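Local coordinates for magnetosome protein MamA (Magnetospirillum gryphiswaldense, PDB 3AS8), which probably acts as a tetratricopeptide-repeat scaffold of the magnetosome, recognising copies of itself to build a larger complex and offering surfaces for protein-protein interactions, at residues 44-49 against 75-80; 64-69 against 84-89; 50-53 against 59-62; 22-27 against 52-57. All blocks are in the same frame, centred on the assembly; numbering follows the deposited sequence.

Interaction 1 (44-49 against 75-80); sequences VALHLG and NIKVAT
Ile76, the residue before the Lys77 and Val78 that meet Leu46, has its carbonyl oxygen gripped twice by Thr80: Thr80 OG1 lies 2.7 Å from Ile76 O, and Thr80 N reaches the same oxygen in the usual helical bond, the two donors coming from opposite faces of the carbonyl plane. The contact joins helix 42-54 to helix 76-88 in the tetratricopeptide repeat (TPR) fold, in which alternate helices run in much the same direction. Here the short helical segments differ in direction by 26°, with axes 10.7 Å apart at closest approach, so side chains must span the distance. Helix 58-71 joins in, with Leu65 touching Leu46 and Ile69 touching Val78. Leu46 has the largest share of the contact. With CG anti to the backbone N (chi1 166°), its branches serve different partners: Leu46 CD1 packs against Val78 CG2 at 4.2 Å, whereas Leu46 CD2 lies 3.9 Å from Lys77 CD, the two side chains crossing at about a right angle. A bend at the last torsion of Lys77 leaves its NZ 3.7 Å from His47 NE2, oblique to the imidazole; this lysine has two conformers, so the approach is doubtful. The other ring nitrogen, His47 ND1, is bonded to Glu43 O, which helps fix the ring's rotation. Helix 76-88 itself starts with Asn75 as N-cap: Val78 N donates to Asn75 OD1 over 2.9 Å, with an N-H...O angle of 162°.

Interaction 2 (64-69 against 84-89); sequences LLERSI and LTYVQV
The phenol ring of Tyr86 meets Glu66 by its edge: Glu66 OE1 lies in the plane of the ring, beside the hydroxyl on the CE1 side, and the carboxylate is turned 42° from that plane. Tyr86 OH donates to Glu66 OE1 over 2.6 Å, a short bond. The hydroxyl comes to the anti side of the oxygen, 17° out of the carboxylate plane, so the approach is from the side on which the chain of the glutamate lies. Accordingly Glu66 CG is also close, 3.1 Å from Tyr86 OH. This one polar link carries the contact between the two segments, whose nearest CA atoms, those of Glu66 and Tyr86, are 10.8 Å apart. Glu66 covers its part of that span with a chain extended beyond CG; Tyr86, with CG anti to its carbonyl carbon (chi1 -75°), covers the rest with the length of its ring. An alanine at Glu66 would take away the acceptor and is likely to leave the hydroxyl of Tyr86 without its mate and the end of the ring less firmly placed. Away from the bond, Ser68 OG turns back on its own helix to Leu64 O, 2.7 Å away. In the TPR solenoid this contact links helix 58-71 to the C-terminal end of helix 76-88. The Tyr86 side chain also packs on Leu94, Ala95 and Leu98 of helix 92-105, while Leu65 touches Val81 and Leu82 of helix 76-88 and Leu64 touches Leu48 of helix 42-54.

Interaction 3 (50-53 against 59-62); sequences IAYV and DRGT
Arg60 lays its extended chain over one face of the Tyr52 ring, in a CH-pi contact with Arg60 CD 3.8 Å from the ring centroid. CG is anti to the backbone N (chi1 -163°), and the straight run to NE carries the guanidinium on past the ring edge. There Tyr52 OH sits over the centre of the guanidinium, 3.2 Å from Arg60 CZ, with the two planes 20° apart. Next, Gly61 and Tyr52 have the nearest CA atoms of the two segments; Gly61 CA is 3.6 Å from Tyr52 CB, and a CB there would run into Val53 CG2. A small residue where packed helices come this close is characteristic of TPR folds and here lets helix 58-71 lie against helix 42-54. Thr62 finishes the contact, its CG2 lying 4.4 Å from Val53 CG2. A leucine replacing Tyr52 would probably strip Arg60 of its flat support and leave Glu32 without the hydroxyl bonded to its OE2. Because the phenol oxygen stands over the guanidinium face rather than in line with its N-H groups, the CH-pi contact and van der Waals packing join Tyr52 to Arg60, while the hydroxyl's hydrogen bond goes to Glu32, which Arg60 also touches.

Interaction 4 (22-27 against 52-57); sequences GRYSEA and YVKTGA. With SO4 (sulfate ion), chain D.
Lys54 lies over the Tyr24 ring, its CG almost exactly on the ring normal and 3.4 Å from the centroid, a close CH-pi contact. Gly22 CA covers the opposite face of the same ring, nearer the rim, so the phenol is sandwiched between lysine methylenes and the backbone. A bend at chi2 (-66°) lets the lysine chain follow the ring from CB, near Tyr24 CG, to CE, 3.7 Å from Tyr24 OH. Beside this pair, Thr55 turns its methyl to the start of the other helix, with Thr55 CG2 3.8 Å from Ser25 OG; Thr55 OG1 is bonded to Ala51 O. Further out, a water in the plane of the Tyr24 ring lies 2.5 Å from Tyr24 OH and donates to O4 of a sulfate ion, probably from the crystallisation liquor. Lys54 NZ reaches sulfate O3 over 3.3 Å, a weak bond, and gives another weak one to the water. Behind the ring, Gly22 has the positive phi of a Schellman motif, which ends the preceding helix and turns the chain toward Tyr24. The contact thus joins the N-terminal start of helix 24-31 to the C-terminal end of helix 42-54 at the surface of the TPR array. Tyr24 also touches Ile50, Thr55 touches Val28, and Ala27 packs on His18 and Ala19 of helix 5-20.

Interactions 1 and 3 are largely buried, interaction 2 partly so, and interaction 4 lies at the surface. Helix 42-54 takes part in interactions 1, 3 and 4, meeting a different helix in each; interactions 2 and 3 share helix 58-71, and 1 and 2 share helix 76-88. Chemistry follows place. The wide approach in 1 is filled mainly by aliphatic branches, the close one in 3 depends on a glycine, and the gap in 2 is crossed by one charged-to-neutral hydrogen bond. Interactions 3 and 4 each set a long basic chain over a tyrosine. Leu64 CD2 against Tyr52 CE2, 3.8 Å apart, connects 2 with 3.

Interaction 1 (44-49 against 75-80)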
loop_
_atom_site.group_PDB
_atom_site.type_symbol
_atom_site.label_atom_id
_atom_site.label_comp_id
_atom_site.label_asym_id
_atom_site.label_seq_id
_atom_site.Cartn_x
_atom_site.Cartn_y
_atom_site.Cartn_z
ATOM N N VAL A 44 8.450 -7.161 15.702
ATOM C CA VAL A 44 9.751 -6.564 15.562
ATOM C C VAL A 44 10.063 -6.473 14.046
ATOM O O VAL A 44 10.402 -5.369 13.551
ATOM C CB VAL A 44 10.826 -7.346 16.349
ATOM C CG1 VAL A 44 12.242 -6.936 15.885
ATOM C CG2 VAL A 44 10.620 -7.138 17.902
ATOM N N ALA A 45 9.873 -7.575 13.284
ATOM C CA ALA A 45 10.160 -7.532 11.843
ATOM C C ALA A 45 9.270 -6.514 11.060
ATOM O O ALA A 45 9.749 -5.796 10.170
ATOM C CB ALA A 45 10.096 -8.944 11.185
ATOM N N LEU A 46 8.011 -6.417 11.441
ATOM C CA LEU A 46 7.094 -5.490 10.837
ATOM C C LEU A 46 7.487 -4.034 11.066
ATOM O O LEU A 46 7.523 -3.235 10.116
ATOM C CB LEU A 46 5.734 -5.703 11.379
ATOM C CG LEU A 46 4.717 -4.585 11.081
ATOM C CD1 LEU A 46 4.486 -4.402 9.507
ATOM C CD2 LEU A 46 3.389 -4.832 11.749
ATOM N N HIS A 47 7.766 -3.680 12.321
ATOM C CA HIS A 47 8.145 -2.321 12.631
ATOM C C HIS A 47 9.534 -1.918 12.103
ATOM O O HIS A 47 9.719 -0.803 11.607
ATOM C CB HIS A 47 7.858 -2.074 14.104
ATOM C CG HIS A 47 6.389 -1.983 14.377
ATOM N ND1 HIS A 47 5.626 -3.060 14.810
ATOM C CD2 HIS A 47 5.511 -0.981 14.122
ATOM C CE1 HIS A 47 4.357 -2.684 14.891
ATOM N NE2 HIS A 47 4.261 -1.431 14.490
ATOM N N LEU A 48 10.499 -2.835 12.131
ATOM C CA LEU A 48 11.800 -2.527 11.580
ATOM C C LEU A 48 11.770 -2.472 10.053
ATOM O O LEU A 48 12.520 -1.714 9.434
ATOM C CB LEU A 48 12.846 -3.552 12.054
ATOM C CG LEU A 48 14.286 -3.460 11.535
ATOM C CD1 LEU A 48 15.019 -2.061 11.830
ATOM C CD2 LEU A 48 15.029 -4.633 12.263
ATOM N N GLY A 49 10.979 -3.347 9.454
ATOM C CA GLY A 49 10.687 -3.305 8.003
ATOM C C GLY A 49 10.154 -1.931 7.618
ATOM O O GLY A 49 10.697 -1.322 6.737
ATOM N N ASN A 75 -1.532 -11.881 8.537
ATOM C CA ASN A 75 -1.376 -10.598 9.176
ATOM C C ASN A 75 -1.658 -9.505 8.152
ATOM O O ASN A 75 -0.926 -9.314 7.194
ATOM C CB ASN A 75 0.048 -10.460 9.773
ATOM C CG ASN A 75 0.225 -9.207 10.596
ATOM O OD1 ASN A 75 -0.069 -8.085 10.121
ATOM N ND2 ASN A 75 0.755 -9.377 11.855
ATOM N N ILE A 76 -2.722 -8.765 8.375
ATOM C CA ILE A 76 -3.192 -7.778 7.398
ATOM C C ILE A 76 -2.358 -6.513 7.408
ATOM O O ILE A 76 -2.199 -5.861 6.385
ATOM C CB ILE A 76 -4.708 -7.478 7.639
ATOM C CG1 ILE A 76 -5.577 -8.731 7.340
ATOM C CG2 ILE A 76 -5.200 -6.263 6.823
ATOM C CD1 ILE A 76 -5.509 -9.285 5.869
ATOM N N LYS A 77 -1.823 -6.172 8.568
ATOM C CA LYS A 77 -1.010 -4.974 8.742
ATOM C C LYS A 77 0.342 -5.117 7.967
ATOM O O LYS A 77 0.846 -4.159 7.382
ATOM C CB LYS A 77 -0.814 -4.814 10.246
ATOM C CG LYS A 77 -0.293 -3.531 10.771
ATOM C CD LYS A 77 -0.237 -3.641 12.306
ATOM C CE LYS A 77 -0.130 -2.271 12.923
ATOM N NZ LYS A 77 1.143 -1.688 12.484
ATOM N N VAL A 78 0.888 -6.325 7.956
ATOM C CA VAL A 78 2.052 -6.675 7.146
ATOM C C VAL A 78 1.710 -6.677 5.641
ATOM O O VAL A 78 2.418 -6.136 4.804
ATOM C CB VAL A 78 2.610 -8.063 7.456
ATOM C CG1 VAL A 78 3.914 -8.323 6.575
ATOM C CG2 VAL A 78 2.951 -8.260 8.961
ATOM N N ALA A 79 0.609 -7.312 5.317
ATOM C CA ALA A 79 0.198 -7.417 3.948
ATOM C C ALA A 79 -0.034 -6.045 3.299
ATOM O O ALA A 79 0.323 -5.846 2.114
ATOM C CB ALA A 79 -1.092 -8.358 3.874
ATOM N N THR A 80 -0.596 -5.109 4.078
ATOM C CA THR A 80 -0.892 -3.737 3.634
ATOM C C THR A 80 0.391 -2.998 3.319
ATOM O O THR A 80 0.578 -2.483 2.176
ATOM C CB THR A 80 -1.731 -2.969 4.667
ATOM O OG1 THR A 80 -2.891 -3.725 4.971
ATOM C CG2 THR A 80 -2.169 -1.573 4.153
#

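Interaction 2 (64-69 against 84-89)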
loop_
_atom_site.group_PDB
_atom_site.type_symbol
_atom_site.label_atom_id
_atom_site.label_comp_id
_atom_site.label_asym_id
_atom_site.label_seq_id
_atom_site.Cartn_x
_atom_site.Cartn_y
_atom_site.Cartn_z
ATOM N N LEU A 64 12.486 -7.927 5.153
ATOM C CA LEU A 64 11.951 -8.232 6.510
ATOM C C LEU A 64 10.431 -8.432 6.481
ATOM O O LEU A 64 9.874 -9.263 7.219
ATOM C CB LEU A 64 12.274 -7.124 7.551
ATOM C CG LEU A 64 13.488 -7.274 8.429
ATOM C CD1 LEU A 64 14.673 -7.553 7.527
ATOM C CD2 LEU A 64 13.719 -6.021 9.345
ATOM N N LEU A 65 9.758 -7.708 5.593
ATOM C CA LEU A 65 8.320 -7.780 5.514
ATOM C C LEU A 65 7.958 -9.086 4.850
ATOM O O LEU A 65 7.005 -9.702 5.242
ATOM C CB LEU A 65 7.721 -6.576 4.771
ATOM C CG LEU A 65 7.753 -5.232 5.519
ATOM C CD1 LEU A 65 7.390 -4.083 4.567
ATOM C CD2 LEU A 65 6.850 -5.214 6.813
ATOM N N GLU A 66 8.759 -9.517 3.886
ATOM C CA GLU A 66 8.533 -10.797 3.217
ATOM C C GLU A 66 8.715 -11.987 4.199
ATOM O O GLU A 66 7.950 -12.937 4.173
ATOM C CB GLU A 66 9.525 -10.936 2.038
ATOM C CG GLU A 66 9.257 -10.037 0.807
ATOM C CD GLU A 66 10.404 -9.947 -0.277
ATOM O OE1 GLU A 66 10.163 -9.298 -1.369
ATOM O OE2 GLU A 66 11.558 -10.462 -0.072
ATOM N N ARG A 67 9.800 -11.943 4.985
ATOM C CA ARG A 67 10.034 -12.921 6.040
ATOM C C ARG A 67 8.798 -12.904 7.038
ATOM O O ARG A 67 8.337 -13.931 7.504
ATOM C CB ARG A 67 11.390 -12.610 6.720
ATOM C CG ARG A 67 12.135 -13.804 7.224
ATOM C CD ARG A 67 13.550 -13.474 7.680
ATOM N NE ARG A 67 14.242 -12.702 6.657
ATOM C CZ ARG A 67 14.979 -13.238 5.687
ATOM N NH1 ARG A 67 15.144 -14.567 5.609
ATOM N NH2 ARG A 67 15.538 -12.440 4.788
ATOM N N SER A 68 8.274 -11.732 7.363
ATOM C CA SER A 68 7.099 -11.594 8.231
ATOM C C SER A 68 5.848 -12.264 7.664
ATOM O O SER A 68 5.161 -13.083 8.344
ATOM C CB SER A 68 6.806 -10.117 8.463
ATOM O OG SER A 68 7.956 -9.486 9.105
ATOM N N ILE A 69 5.546 -11.918 6.408
ATOM C CA ILE A 69 4.352 -12.486 5.760
ATOM C C ILE A 69 4.550 -14.009 5.587
ATOM O O ILE A 69 3.583 -14.721 5.598
ATOM C CB ILE A 69 3.934 -11.750 4.449
ATOM C CG1 ILE A 69 2.377 -11.707 4.292
ATOM C CG2 ILE A 69 4.555 -12.402 3.232
ATOM C CD1 ILE A 69 1.551 -11.022 5.476
ATOM N N LEU A 84 1.469 -2.358 -0.532
ATOM C CA LEU A 84 1.664 -0.978 -0.973
ATOM C C LEU A 84 3.092 -0.643 -1.410
ATOM O O LEU A 84 3.312 0.163 -2.356
ATOM C CB LEU A 84 1.166 0.042 0.113
ATOM C CG LEU A 84 -0.361 -0.034 0.325
ATOM C CD1 LEU A 84 -0.827 0.844 1.530
ATOM C CD2 LEU A 84 -1.084 0.332 -1.042
ATOM N N THR A 85 4.058 -1.205 -0.679
ATOM C CA THR A 85 5.449 -0.958 -0.989
ATOM C C THR A 85 5.799 -1.556 -2.349
ATOM O O THR A 85 6.455 -0.886 -3.136
ATOM C CB THR A 85 6.435 -1.413 0.091
ATOM O OG1 THR A 85 6.154 -0.703 1.303
ATOM C CG2 THR A 85 7.859 -1.028 -0.312
ATOM N N TYR A 86 5.340 -2.763 -2.631
ATOM C CA TYR A 86 5.536 -3.348 -3.958
ATOM C C TYR A 86 5.041 -2.483 -5.114
ATOM O O TYR A 86 5.756 -2.293 -6.162
ATOM C CB TYR A 86 4.928 -4.713 -3.998
ATOM C CG TYR A 86 5.690 -5.815 -3.282
ATOM C CD1 TYR A 86 7.101 -5.890 -3.276
ATOM C CD2 TYR A 86 4.997 -6.899 -2.801
ATOM C CE1 TYR A 86 7.764 -7.022 -2.673
ATOM C CE2 TYR A 86 5.617 -7.989 -2.237
ATOM C CZ TYR A 86 6.990 -8.062 -2.186
ATOM O OH TYR A 86 7.538 -9.196 -1.573
ATOM N N VAL A 87 3.839 -1.891 -4.964
ATOM C CA VAL A 87 3.337 -1.029 -6.032
ATOM C C VAL A 87 4.336 0.126 -6.190
ATOM O O VAL A 87 4.666 0.553 -7.331
ATOM C CB VAL A 87 1.906 -0.451 -5.710
ATOM C CG1 VAL A 87 1.528 0.544 -6.819
ATOM C CG2 VAL A 87 0.914 -1.599 -5.463
ATOM N N GLN A 88 4.795 0.685 -5.069
ATOM C CA GLN A 88 5.710 1.828 -5.151
ATOM C C GLN A 88 7.002 1.475 -5.935
ATOM O O GLN A 88 7.516 2.293 -6.639
ATOM C CB GLN A 88 6.095 2.359 -3.768
ATOM C CG GLN A 88 5.074 3.335 -3.236
ATOM C CD GLN A 88 5.253 3.619 -1.803
ATOM O OE1 GLN A 88 5.893 2.867 -1.049
ATOM N NE2 GLN A 88 4.683 4.726 -1.395
ATOM N N VAL A 89 7.490 0.261 -5.811
ATOM C CA VAL A 89 8.713 -0.177 -6.606
ATOM C C VAL A 89 8.368 -1.012 -7.871
ATOM O O VAL A 89 9.202 -1.757 -8.374
ATOM C CB VAL A 89 9.694 -0.956 -5.696
ATOM C CG1 VAL A 89 9.950 -0.210 -4.462
ATOM C CG2 VAL A 89 9.163 -2.345 -5.273
#

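Interaction 3 (50-53 against 59-62)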
loop_
_atom_site.group_PDB
_atom_site.type_symbol
_atom_site.label_atom_id
_atom_site.label_comp_id
_atom_site.label_asym_id
_atom_site.label_seq_id
_atom_site.Cartn_x
_atom_site.Cartn_y
_atom_site.Cartn_z
ATOM N N ILE A 50 9.106 -1.480 8.283
ATOM C CA ILE A 50 8.506 -0.125 8.081
ATOM C C ILE A 50 9.574 0.940 8.217
ATOM O O ILE A 50 9.769 1.762 7.339
ATOM C CB ILE A 50 7.334 0.099 9.058
ATOM C CG1 ILE A 50 6.083 -0.687 8.653
ATOM C CG2 ILE A 50 6.854 1.633 9.199
ATOM C CD1 ILE A 50 4.867 -0.433 9.670
ATOM N N ALA A 51 10.330 0.869 9.295
ATOM C CA ALA A 51 11.415 1.823 9.582
ATOM C C ALA A 51 12.521 1.828 8.542
ATOM O O ALA A 51 13.008 2.911 8.185
ATOM C CB ALA A 51 11.999 1.576 11.012
ATOM N N TYR A 52 12.935 0.647 8.065
ATOM C CA TYR A 52 13.919 0.558 6.983
ATOM C C TYR A 52 13.409 1.147 5.661
ATOM O O TYR A 52 14.159 1.906 5.030
ATOM C CB TYR A 52 14.373 -0.879 6.702
ATOM C CG TYR A 52 15.445 -1.437 7.603
ATOM C CD1 TYR A 52 16.491 -0.673 8.042
ATOM C CD2 TYR A 52 15.422 -2.798 7.959
ATOM C CE1 TYR A 52 17.525 -1.212 8.822
ATOM C CE2 TYR A 52 16.427 -3.358 8.771
ATOM C CZ TYR A 52 17.477 -2.556 9.206
ATOM O OH TYR A 52 18.463 -3.099 10.001
ATOM N N VAL A 53 12.133 0.923 5.329
ATOM C CA VAL A 53 11.601 1.545 4.114
ATOM C C VAL A 53 11.555 3.091 4.228
ATOM O O VAL A 53 11.842 3.793 3.261
ATOM C CB VAL A 53 10.202 1.010 3.766
ATOM C CG1 VAL A 53 9.559 1.800 2.568
ATOM C CG2 VAL A 53 10.327 -0.519 3.429
ATOM N N ASP A 59 14.929 -2.160 -0.063
ATOM C CA ASP A 59 15.144 -3.595 -0.352
ATOM C C ASP A 59 15.277 -4.355 0.986
ATOM O O ASP A 59 14.624 -5.384 1.244
ATOM C CB ASP A 59 16.392 -3.758 -1.208
ATOM C CG ASP A 59 16.906 -5.207 -1.288
ATOM O OD1 ASP A 59 18.160 -5.403 -1.338
ATOM O OD2 ASP A 59 16.081 -6.141 -1.278
ATOM N N ARG A 60 16.089 -3.819 1.861
ATOM C CA ARG A 60 16.245 -4.433 3.177
ATOM C C ARG A 60 14.935 -4.531 3.909
ATOM O O ARG A 60 14.600 -5.542 4.512
ATOM C CB ARG A 60 17.289 -3.698 4.024
ATOM C CG ARG A 60 17.744 -4.545 5.182
ATOM C CD ARG A 60 18.811 -3.849 5.977
ATOM N NE ARG A 60 19.284 -4.673 7.090
ATOM C CZ ARG A 60 20.371 -4.371 7.782
ATOM N NH1 ARG A 60 20.766 -5.150 8.784
ATOM N NH2 ARG A 60 21.049 -3.261 7.495
ATOM N N GLY A 61 14.197 -3.438 3.928
ATOM C CA GLY A 61 12.924 -3.429 4.573
ATOM C C GLY A 61 11.869 -4.393 4.025
ATOM O O GLY A 61 11.132 -5.033 4.806
ATOM N N THR A 62 11.756 -4.451 2.697
ATOM C CA THR A 62 10.830 -5.340 2.057
ATOM C C THR A 62 11.219 -6.780 2.339
ATOM O O THR A 62 10.338 -7.589 2.508
ATOM C CB THR A 62 10.694 -5.079 0.534
ATOM O OG1 THR A 62 11.994 -5.159 -0.043
ATOM C CG2 THR A 62 10.119 -3.650 0.343
#

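Interaction 4 (22-27 against 52-57)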
loop_
_atom_site.group_PDB
_atom_site.type_symbol
_atom_site.label_atom_id
_atom_site.label_comp_id
_atom_site.label_asym_id
_atom_site.label_seq_id
_atom_site.Cartn_x
_atom_site.Cartn_y
_atom_site.Cartn_z
ATOM N N GLY A 22 6.290 7.302 14.527
ATOM C CA GLY A 22 6.898 7.976 13.373
ATOM C C GLY A 22 8.367 8.417 13.598
ATOM O O GLY A 22 8.934 9.180 12.811
ATOM N N ARG A 23 9.024 7.845 14.604
ATOM C CA ARG A 23 10.419 8.137 14.873
ATOM C C ARG A 23 11.191 6.997 14.260
ATOM O O ARG A 23 11.738 6.123 14.923
ATOM C CB ARG A 23 10.670 8.304 16.357
ATOM C CG ARG A 23 9.950 9.519 17.089
ATOM C CD ARG A 23 10.325 9.599 18.625
ATOM N NE ARG A 23 9.922 8.411 19.386
ATOM C CZ ARG A 23 8.852 8.270 20.200
ATOM N NH1 ARG A 23 7.993 9.279 20.438
ATOM N NH2 ARG A 23 8.639 7.081 20.828
ATOM N N TYR A 24 11.250 7.014 12.949
ATOM C CA TYR A 24 11.724 5.839 12.189
ATOM C C TYR A 24 13.191 5.570 12.353
ATOM O O TYR A 24 13.596 4.422 12.520
ATOM C CB TYR A 24 11.308 5.981 10.713
ATOM C CG TYR A 24 9.796 5.969 10.487
ATOM C CD1 TYR A 24 9.019 4.873 10.785
ATOM C CD2 TYR A 24 9.141 7.099 10.001
ATOM C CE1 TYR A 24 7.626 4.891 10.569
ATOM C CE2 TYR A 24 7.824 7.129 9.796
ATOM C CZ TYR A 24 7.055 6.038 10.092
ATOM O OH TYR A 24 5.714 6.131 9.897
ATOM N N SER A 25 13.994 6.627 12.449
ATOM C CA SER A 25 15.455 6.460 12.553
ATOM C C SER A 25 15.801 5.825 13.922
ATOM O O SER A 25 16.605 4.888 14.014
ATOM C CB SER A 25 16.164 7.827 12.402
ATOM O OG SER A 25 15.932 8.490 11.186
ATOM N N GLU A 26 15.138 6.306 14.987
ATOM C CA GLU A 26 15.406 5.784 16.335
ATOM C C GLU A 26 14.853 4.377 16.399
ATOM O O GLU A 26 15.435 3.529 17.079
ATOM C CB GLU A 26 14.819 6.709 17.404
ATOM C CG GLU A 26 15.615 8.049 17.568
ATOM C CD GLU A 26 14.890 9.136 18.297
ATOM O OE1 GLU A 26 13.832 9.652 17.814
ATOM O OE2 GLU A 26 15.397 9.488 19.366
ATOM N N ALA A 27 13.753 4.097 15.690
ATOM C CA ALA A 27 13.249 2.697 15.571
ATOM C C ALA A 27 14.257 1.719 14.929
ATOM O O ALA A 27 14.385 0.569 15.362
ATOM C CB ALA A 27 11.874 2.612 14.794
ATOM N N TYR A 52 12.935 0.647 8.065
ATOM C CA TYR A 52 13.919 0.558 6.983
ATOM C C TYR A 52 13.409 1.147 5.661
ATOM O O TYR A 52 14.159 1.906 5.030
ATOM C CB TYR A 52 14.373 -0.879 6.702
ATOM C CG TYR A 52 15.445 -1.437 7.603
ATOM C CD1 TYR A 52 16.491 -0.673 8.042
ATOM C CD2 TYR A 52 15.422 -2.798 7.959
ATOM C CE1 TYR A 52 17.525 -1.212 8.822
ATOM C CE2 TYR A 52 16.427 -3.358 8.771
ATOM C CZ TYR A 52 17.477 -2.556 9.206
ATOM O OH TYR A 52 18.463 -3.099 10.001
ATOM N N VAL A 53 12.133 0.923 5.329
ATOM C CA VAL A 53 11.601 1.545 4.114
ATOM C C VAL A 53 11.555 3.091 4.228
ATOM O O VAL A 53 11.842 3.793 3.261
ATOM C CB VAL A 53 10.202 1.010 3.766
ATOM C CG1 VAL A 53 9.559 1.800 2.568
ATOM C CG2 VAL A 53 10.327 -0.519 3.429
ATOM N N LYS A 54 11.174 3.579 5.385
ATOM C CA LYS A 54 11.022 5.011 5.638
ATOM C C LYS A 54 12.378 5.696 5.585
ATOM O O LYS A 54 12.477 6.830 5.175
ATOM C CB LYS A 54 10.336 5.248 7.032
ATOM C CG LYS A 54 8.791 5.028 7.078
ATOM C CD LYS A 54 7.987 6.061 6.212
ATOM C CE LYS A 54 6.472 5.790 6.262
ATOM N NZ LYS A 54 5.697 6.920 5.545
ATOM N N THR A 55 13.431 5.007 5.990
ATOM C CA THR A 55 14.759 5.575 6.042
ATOM C C THR A 55 15.603 5.223 4.846
ATOM O O THR A 55 16.790 5.597 4.813
ATOM C CB THR A 55 15.545 5.185 7.341
ATOM O OG1 THR A 55 15.537 3.754 7.471
ATOM C CG2 THR A 55 14.864 5.878 8.617
ATOM N N GLY A 56 14.987 4.658 3.807
ATOM C CA GLY A 56 15.641 4.567 2.449
ATOM C C GLY A 56 16.210 3.189 2.131
ATOM O O GLY A 56 16.664 2.932 0.989
ATOM N N ALA A 57 16.228 2.285 3.117
ATOM C CA ALA A 57 16.666 0.876 2.887
ATOM C C ALA A 57 15.462 0.041 2.465
ATOM O O ALA A 57 14.935 -0.847 3.219
ATOM C CB ALA A 57 17.368 0.280 4.143
HETATM S S SO4 D . 6.590 10.485 7.249
HETATM O O1 SO4 D . 7.130 11.171 8.425
HETATM O O2 SO4 D . 6.543 11.467 6.160
HETATM O O3 SO4 D . 7.456 9.383 6.829
HETATM O O4 SO4 D . 5.265 9.921 7.548
HETATM O O HOH W 1 4.530 7.762 8.494
#